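Local coordinates for Orf34 (Pseudomonas syringae pv. syringae, PDB 5KLP), which acetylates serine and threonine residues of host proteins such as tubulin, using acetyl-CoA and inositol hexakisphosphate as allosteric cofactor, to impair host immunity, at residues Q298-F303 with Q320-I325. The protein carries 10 engineered substitutions. Sequence-based numbering, arbitrary orientation.
Sequences QRNQAF and QFSASI. With IHP (inositol hexakisphosphate), chain D.
Phe303, the first residue past the end of helix 296-302, meets Ser322 with their CA atoms 5.0 Å apart. One nearly straight backbone bond joins the segments, from Ala323 N to Phe303 O at 2.8 Å. It lies next to the antiparallel pair of strands 304-305 and 321-322. Ala323 is the N-cap residue of helix 324-340. Just before that helix, Ser322 OG accepts from Ser324 N at 3.2 Å and forms an ST turn. Ser324 CB lies over one face of the Phe303 ring, 4.2 Å from its centroid, in a CH-pi contact. On the same side of the ring, Phe303 CE2 sits over the centre of one guanidinium face of Arg299. Arg299 runs extended from CG to NE, with CG anti to the backbone N (chi1 179°). This lets NH2 donate a hydrogen bond to Ser324 OG (2.9 Å), close to the guanidinium plane. His263 ND1 also bonds Ser324 OG. Asn300 ND2 lies 3.4 Å from Ser322 CB. Arg299 grips one phosphate of inositol hexakisphosphate with NH1 to O34 (2.7 Å) and NH2 to O24 (2.8 Å), so NH2 is shared between Ser324 OG and O24. Arg299 alone of these residues brings the contact to the inositol hexakisphosphate site of this YopJ-family acetyltransferase, with helix end and ST turn packed behind it.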
ATOM      1  N   GLN A 298       0.197  -5.307  20.142  1.00 26.21           N
ATOM      2  CA  GLN A 298       1.404  -4.902  20.851  1.00 32.09           C
ATOM      3  C   GLN A 298       2.229  -3.953  19.998  1.00 33.15           C
ATOM      4  O   GLN A 298       2.793  -2.983  20.501  1.00 27.80           O
ATOM      5  CB  GLN A 298       2.238  -6.121  21.242  1.00 28.89           C
ATOM      6  CG  GLN A 298       1.584  -6.978  22.331  1.00 30.38           C
ATOM      7  CD  GLN A 298       2.269  -8.311  22.492  1.00 45.94           C
ATOM      8  OE1 GLN A 298       2.771  -8.884  21.524  1.00 43.06           O
ATOM      9  NE2 GLN A 298       2.316  -8.807  23.720  1.00 51.04           N
ATOM     10  N   ARG A 299       2.287  -4.229  18.699  1.00 31.25           N
ATOM     11  CA  ARG A 299       3.021  -3.360  17.799  1.00 26.95           C
ATOM     12  C   ARG A 299       2.393  -1.977  17.768  1.00 26.12           C
ATOM     13  O   ARG A 299       3.093  -0.964  17.924  1.00 29.60           O
ATOM     14  CB  ARG A 299       3.080  -3.940  16.383  1.00 24.42           C
ATOM     15  CG  ARG A 299       3.816  -3.005  15.457  1.00 24.75           C
ATOM     16  CD  ARG A 299       3.894  -3.461  14.011  1.00 23.00           C
ATOM     17  NE  ARG A 299       4.589  -2.408  13.279  1.00 20.57           N
ATOM     18  CZ  ARG A 299       5.911  -2.323  13.155  1.00 21.08           C
ATOM     19  NH1 ARG A 299       6.704  -3.254  13.672  1.00 22.32           N
ATOM     20  NH2 ARG A 299       6.441  -1.299  12.495  1.00 24.38           N
ATOM     21  N   ASN A 300       1.072  -1.942  17.610  1.00 23.66           N
ATOM     22  CA  ASN A 300       0.341  -0.687  17.557  1.00 22.16           C
ATOM     23  C   ASN A 300       0.608   0.154  18.794  1.00 26.59           C
ATOM     24  O   ASN A 300       0.870   1.357  18.693  1.00 28.14           O
ATOM     25  CB  ASN A 300      -1.163  -0.943  17.416  1.00 36.52           C
ATOM     26  CG  ASN A 300      -1.944   0.330  17.128  1.00 33.09           C
ATOM     27  OD1 ASN A 300      -2.172   1.146  18.023  1.00 32.34           O
ATOM     28  ND2 ASN A 300      -2.355   0.509  15.874  1.00 24.93           N
ATOM     29  N   GLN A 301       0.571  -0.482  19.961  1.00 25.49           N
ATOM     30  CA  GLN A 301       0.848   0.227  21.208  1.00 35.88           C
ATOM     31  C   GLN A 301       2.298   0.693  21.321  1.00 37.23           C
ATOM     32  O   GLN A 301       2.571   1.738  21.909  1.00 41.60           O
ATOM     33  CB  GLN A 301       0.488  -0.636  22.418  1.00 42.70           C
ATOM     34  CG  GLN A 301      -1.023  -0.722  22.648  1.00 57.86           C
ATOM     35  CD  GLN A 301      -1.608   0.547  23.261  1.00 69.53           C
ATOM     36  OE1 GLN A 301      -0.923   1.562  23.414  1.00 76.40           O
ATOM     37  NE2 GLN A 301      -2.892   0.496  23.597  1.00 74.32           N
ATOM     38  N   ALA A 302       3.229  -0.071  20.761  1.00 32.08           N
ATOM     39  CA  ALA A 302       4.635   0.309  20.835  1.00 32.53           C
ATOM     40  C   ALA A 302       4.891   1.591  20.040  1.00 36.50           C
ATOM     41  O   ALA A 302       5.813   2.353  20.346  1.00 40.16           O
ATOM     42  CB  ALA A 302       5.528  -0.823  20.337  1.00 29.57           C
ATOM     43  N   PHE A 303       4.062   1.830  19.028  1.00 29.91           N
ATOM     44  CA  PHE A 303       4.205   3.006  18.181  1.00 27.73           C
ATOM     45  C   PHE A 303       3.146   4.073  18.457  1.00 32.46           C
ATOM     46  O   PHE A 303       2.980   5.007  17.668  1.00 27.98           O
ATOM     47  CB  PHE A 303       4.156   2.595  16.700  1.00 26.01           C
ATOM     48  CG  PHE A 303       5.411   1.922  16.225  1.00 23.80           C
ATOM     49  CD1 PHE A 303       6.469   2.675  15.738  1.00 24.92           C
ATOM     50  CD2 PHE A 303       5.551   0.550  16.302  1.00 24.25           C
ATOM     51  CE1 PHE A 303       7.651   2.066  15.312  1.00 30.52           C
ATOM     52  CE2 PHE A 303       6.726  -0.077  15.874  1.00 28.81           C
ATOM     53  CZ  PHE A 303       7.780   0.689  15.373  1.00 28.89           C
ATOM     54  N   GLN A 320      -5.263   9.497  20.041  1.00 64.86           N
ATOM     55  CA  GLN A 320      -4.133   8.565  19.991  1.00 63.12           C
ATOM     56  C   GLN A 320      -4.147   7.709  18.726  1.00 57.38           C
ATOM     57  O   GLN A 320      -5.211   7.261  18.288  1.00 54.51           O
ATOM     58  CB  GLN A 320      -4.135   7.634  21.203  1.00 66.59           C
ATOM     59  CG  GLN A 320      -3.742   8.259  22.517  1.00 75.84           C
ATOM     60  CD  GLN A 320      -3.853   7.256  23.651  1.00 80.21           C
ATOM     61  OE1 GLN A 320      -4.855   6.538  23.761  1.00 78.96           O
ATOM     62  NE2 GLN A 320      -2.817   7.177  24.481  1.00 81.44           N
ATOM     63  N   PHE A 321      -2.965   7.448  18.170  1.00 47.12           N
ATOM     64  CA  PHE A 321      -2.832   6.609  16.982  1.00 44.38           C
ATOM     65  C   PHE A 321      -1.421   6.033  16.894  1.00 39.16           C
ATOM     66  O   PHE A 321      -0.496   6.532  17.537  1.00 41.77           O
ATOM     67  CB  PHE A 321      -3.160   7.395  15.716  1.00 41.69           C
ATOM     68  CG  PHE A 321      -2.183   8.481  15.421  1.00 44.87           C
ATOM     69  CD1 PHE A 321      -2.267   9.706  16.069  1.00 46.83           C
ATOM     70  CD2 PHE A 321      -1.164   8.276  14.507  1.00 42.58           C
ATOM     71  CE1 PHE A 321      -1.345  10.712  15.800  1.00 44.26           C
ATOM     72  CE2 PHE A 321      -0.244   9.274  14.234  1.00 39.60           C
ATOM     73  CZ  PHE A 321      -0.334  10.493  14.880  1.00 39.53           C
ATOM     74  N   SER A 322      -1.257   4.987  16.094  1.00 31.72           N
ATOM     75  CA  SER A 322       0.059   4.414  15.859  1.00 29.15           C
ATOM     76  C   SER A 322       0.798   5.210  14.781  1.00 26.91           C
ATOM     77  O   SER A 322       0.279   5.399  13.678  1.00 23.34           O
ATOM     78  CB  SER A 322      -0.048   2.950  15.442  1.00 26.80           C
ATOM     79  OG  SER A 322       1.194   2.500  14.908  1.00 28.47           O
ATOM     80  N   ALA A 323       2.006   5.672  15.096  1.00 23.67           N
ATOM     81  CA  ALA A 323       2.825   6.367  14.104  1.00 27.01           C
ATOM     82  C   ALA A 323       3.799   5.405  13.429  1.00 24.79           C
ATOM     83  O   ALA A 323       4.824   5.820  12.900  1.00 20.02           O
ATOM     84  CB  ALA A 323       3.586   7.518  14.746  1.00 26.81           C
ATOM     85  N   SER A 324       3.458   4.121  13.430  1.00 21.71           N
ATOM     86  CA  SER A 324       4.290   3.107  12.783  1.00 26.89           C
ATOM     87  C   SER A 324       4.679   3.434  11.326  1.00 23.50           C
ATOM     88  O   SER A 324       5.819   3.190  10.923  1.00 18.37           O
ATOM     89  CB  SER A 324       3.580   1.747  12.839  1.00 18.95           C
ATOM     90  OG  SER A 324       4.364   0.731  12.240  1.00 22.64           O
ATOM     91  N   ILE A 325       3.744   3.972  10.538  1.00 18.40           N
ATOM     92  CA  ILE A 325       4.022   4.252   9.124  1.00 18.83           C
ATOM     93  C   ILE A 325       5.065   5.366   8.997  1.00 17.95           C
ATOM     94  O   ILE A 325       5.857   5.386   8.057  1.00 17.72           O
ATOM     95  CB  ILE A 325       2.744   4.633   8.334  1.00 19.10           C
ATOM     96  CG1 ILE A 325       3.007   4.568   6.826  1.00 15.86           C
ATOM     97  CG2 ILE A 325       2.237   6.029   8.723  1.00 17.63           C
ATOM     98  CD1 ILE A 325       3.422   3.198   6.308  1.00 15.67           C
TER
HETATM   99  C1  IHP D 401      12.951  -4.798   7.911  1.00 32.19           C
HETATM  100  C2  IHP D 401      11.495  -4.165   7.750  1.00 29.30           C
HETATM  101  C3  IHP D 401      10.673  -3.594   8.968  1.00 41.92           C
HETATM  102  C4  IHP D 401      11.381  -3.810  10.386  1.00 35.79           C
HETATM  103  C5  IHP D 401      12.442  -4.888  10.501  1.00 35.34           C
HETATM  104  C6  IHP D 401      13.443  -4.577   9.396  1.00 41.40           C
HETATM  105  O11 IHP D 401      13.011  -6.041   7.504  1.00 41.17           O
HETATM  106  P1  IHP D 401      13.967  -6.773   6.314  1.00 32.60           P
HETATM  107  O21 IHP D 401      13.145  -7.814   5.557  1.00 42.79           O
HETATM  108  O31 IHP D 401      15.156  -7.484   6.970  1.00 48.03           O
HETATM  109  O41 IHP D 401      14.539  -5.817   5.281  1.00 36.45           O
HETATM  110  O12 IHP D 401      10.676  -4.900   6.923  1.00 22.03           O
HETATM  111  P2  IHP D 401      10.180  -4.171   5.490  1.00 23.28           P
HETATM  112  O22 IHP D 401      11.413  -3.811   4.635  1.00 22.89           O
HETATM  113  O32 IHP D 401       9.228  -5.021   4.640  1.00 22.79           O
HETATM  114  O42 IHP D 401       9.510  -2.818   5.833  1.00 18.87           O
HETATM  115  O13 IHP D 401       9.539  -4.173   8.925  1.00 45.75           O
HETATM  116  P3  IHP D 401       7.936  -3.690   8.734  1.00 22.02           P
HETATM  117  O23 IHP D 401       7.544  -2.949   7.456  1.00 21.35           O
HETATM  118  O33 IHP D 401       7.414  -5.124   8.663  1.00 18.70           O
HETATM  119  O43 IHP D 401       7.360  -2.949   9.937  1.00 19.28           O
HETATM  120  O14 IHP D 401      10.485  -3.955  11.373  1.00 25.15           O
HETATM  121  P4  IHP D 401      10.036  -2.738  12.345  1.00 26.68           P
HETATM  122  O24 IHP D 401       9.022  -1.817  11.663  1.00 24.27           O
HETATM  123  O34 IHP D 401       9.450  -3.250  13.678  1.00 27.00           O
HETATM  124  O44 IHP D 401      11.250  -1.867  12.718  1.00 29.35           O
HETATM  125  O15 IHP D 401      12.005  -6.155  10.583  1.00 36.84           O
HETATM  126  P5  IHP D 401      12.162  -7.115  11.984  1.00 40.09           P
HETATM  127  O25 IHP D 401      12.558  -6.254  13.190  1.00 37.03           O
HETATM  128  O35 IHP D 401      10.817  -7.811  12.330  1.00 28.82           O
HETATM  129  O45 IHP D 401      13.228  -8.205  11.829  1.00 43.87           O
HETATM  130  O16 IHP D 401      14.590  -5.220   9.610  1.00 55.05           O
HETATM  131  P6  IHP D 401      16.073  -4.630   9.255  1.00 40.23           P
HETATM  132  O26 IHP D 401      16.124  -3.126   9.519  1.00 44.34           O
HETATM  133  O36 IHP D 401      17.165  -5.317  10.096  1.00 54.26           O
HETATM  134  O46 IHP D 401      16.419  -4.879   7.783  1.00 42.01           O